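Local structure of exoribonuclease II, mitochondrial (Candida glabrata, 6F3H) at residues S350-L355 / T751-K756. The protein degrades RNA from the 3' end as the exoribonuclease component of the mitochondrial RNA degradosome, working in close partnership with a helicase. The protein carries 1 engineered substitution. Sequence-based numbering, arbitrary orientation.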
# COMPACT_ATOMS: atom_id res chain seq x y z
N SER A 350 -23.17 -10.42 -7.62
CA SER A 350 -21.74 -10.60 -7.47
C SER A 350 -21.42 -10.81 -6.00
O SER A 350 -22.19 -10.44 -5.10
CB SER A 350 -20.92 -9.41 -7.98
OG SER A 350 -20.62 -8.50 -6.93
N SER A 351 -20.30 -11.44 -5.75
CA SER A 351 -19.92 -11.56 -4.36
C SER A 351 -18.41 -11.49 -4.34
O SER A 351 -17.73 -12.49 -4.61
CB SER A 351 -20.45 -12.83 -3.74
OG SER A 351 -21.85 -12.72 -3.66
N ASN A 352 -17.90 -10.32 -4.07
CA ASN A 352 -16.49 -10.23 -3.77
C ASN A 352 -16.40 -10.32 -2.27
O ASN A 352 -16.85 -9.42 -1.55
CB ASN A 352 -15.88 -8.95 -4.29
CG ASN A 352 -14.40 -9.00 -4.21
OD1 ASN A 352 -13.85 -10.01 -3.78
ND2 ASN A 352 -13.74 -7.92 -4.59
N PHE A 353 -15.81 -11.39 -1.80
CA PHE A 353 -15.72 -11.64 -0.38
C PHE A 353 -14.51 -11.00 0.25
O PHE A 353 -14.48 -10.84 1.47
CB PHE A 353 -15.66 -13.14 -0.13
CG PHE A 353 -16.90 -13.87 -0.50
CD1 PHE A 353 -18.03 -13.76 0.29
CD2 PHE A 353 -16.93 -14.65 -1.62
CE1 PHE A 353 -19.17 -14.43 -0.04
CE2 PHE A 353 -18.07 -15.32 -1.96
CZ PHE A 353 -19.19 -15.21 -1.16
N ILE A 354 -13.49 -10.68 -0.54
CA ILE A 354 -12.35 -9.91 -0.08
C ILE A 354 -12.83 -8.69 0.66
O ILE A 354 -12.17 -8.20 1.59
CB ILE A 354 -11.49 -9.54 -1.29
CG1 ILE A 354 -11.17 -10.80 -2.10
CG2 ILE A 354 -10.22 -8.84 -0.86
CD1 ILE A 354 -10.51 -10.52 -3.41
N LEU A 355 -14.00 -8.19 0.29
CA LEU A 355 -14.53 -7.02 0.94
C LEU A 355 -14.84 -7.28 2.40
O LEU A 355 -14.97 -6.33 3.18
CB LEU A 355 -15.79 -6.57 0.21
CG LEU A 355 -15.46 -6.55 -1.29
CD1 LEU A 355 -16.66 -6.18 -2.12
CD2 LEU A 355 -14.30 -5.59 -1.53
N THR A 751 -6.97 -8.80 -9.12
CA THR A 751 -6.70 -10.20 -9.45
C THR A 751 -7.96 -11.04 -9.42
O THR A 751 -8.22 -11.82 -10.34
CB THR A 751 -5.68 -10.76 -8.50
OG1 THR A 751 -4.52 -9.94 -8.56
CG2 THR A 751 -5.33 -12.10 -8.95
N TYR A 752 -8.75 -10.92 -8.35
CA TYR A 752 -9.97 -11.71 -8.26
C TYR A 752 -10.78 -11.51 -9.51
O TYR A 752 -11.25 -12.47 -10.11
CB TYR A 752 -10.78 -11.31 -7.03
CG TYR A 752 -12.22 -11.80 -7.00
CD1 TYR A 752 -12.53 -13.15 -6.88
CD2 TYR A 752 -13.27 -10.90 -7.05
CE1 TYR A 752 -13.87 -13.59 -6.83
CE2 TYR A 752 -14.61 -11.34 -7.00
CZ TYR A 752 -14.90 -12.66 -6.89
OH TYR A 752 -16.23 -12.97 -6.86
N TRP A 753 -10.89 -10.26 -9.97
CA TRP A 753 -11.71 -9.93 -11.13
C TRP A 753 -11.03 -10.29 -12.44
O TRP A 753 -11.70 -10.75 -13.38
CB TRP A 753 -12.10 -8.46 -11.10
CG TRP A 753 -13.05 -8.10 -10.00
CD1 TRP A 753 -12.77 -7.34 -8.92
CD2 TRP A 753 -14.42 -8.51 -9.86
NE1 TRP A 753 -13.88 -7.21 -8.12
CE2 TRP A 753 -14.91 -7.93 -8.68
CE3 TRP A 753 -15.29 -9.29 -10.63
CZ2 TRP A 753 -16.21 -8.11 -8.23
CZ3 TRP A 753 -16.59 -9.46 -10.18
CH2 TRP A 753 -17.03 -8.88 -9.00
N THR A 754 -9.73 -10.05 -12.57
CA THR A 754 -9.03 -10.57 -13.74
C THR A 754 -9.34 -12.04 -13.94
O THR A 754 -9.75 -12.45 -15.03
CB THR A 754 -7.52 -10.41 -13.57
OG1 THR A 754 -7.23 -9.04 -13.29
CG2 THR A 754 -6.81 -10.82 -14.83
N LEU A 755 -9.19 -12.83 -12.87
CA LEU A 755 -9.36 -14.28 -12.97
C LEU A 755 -10.81 -14.67 -13.19
O LEU A 755 -11.10 -15.53 -14.03
CB LEU A 755 -8.83 -14.96 -11.72
CG LEU A 755 -7.36 -14.78 -11.35
CD1 LEU A 755 -6.97 -15.76 -10.25
CD2 LEU A 755 -6.45 -14.94 -12.53
N LYS A 756 -11.74 -14.03 -12.48
CA LYS A 756 -13.16 -14.35 -12.64
C LYS A 756 -13.59 -14.15 -14.08
O LYS A 756 -14.49 -14.85 -14.57
CB LYS A 756 -14.00 -13.47 -11.70
CG LYS A 756 -15.46 -13.90 -11.46
CD LYS A 756 -16.01 -13.45 -10.08
CE LYS A 756 -17.52 -13.77 -9.88
NZ LYS A 756 -18.31 -12.79 -9.03
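Asn352 lies nearly flat over one face of the Tyr752 ring, its amide plane only 17° from the ring plane and OD1 3.4 Å from Tyr752 CD2. Asn352 has CG anti to its backbone N (chi1 -169°), and a chi2 near zero completes the placement of the amide over the phenol. The same OD1 takes a weak hydrogen bond from Ile354 N, 3.3 Å away. Its ND2 is 3.6 Å from Trp753 NE1, but the two nitrogens do not bond to each other: both donate to the carboxylate of Asp465, ND2 to OD2, which holds the turn of the amide, and NE1 to OD1, so one acid ties the loop to the helix.

Tyr752 reaches across with CG likewise anti to the backbone N (chi1 165°), and its OH gives a weak hydrogen bond to Ser351 O, 2.7 Å away. Lys756, one turn further along, donates from NZ to that hydroxyl at 3.0 Å, and may polarise it as a donor. At the root of the ring, Ile354 CD1 packs 3.7 Å from Tyr752 CB. Trp753 presents its indole edge to Ser350, with CH2 4.1 Å from CB of that poorly ordered serine.

Away from the magnesium site, this packing pins the loop between helices 334-343 and 369-378 to the last turns of helix 725-761, which leads into C-terminal strands consistent with the S1-type domain of RNase II relatives. Phe353 turns to helix 293-303, Ile354 also touches Phe745 and His748 on the long helix, and Trp753 packs on Val581 and Leu583 of strand 580-584.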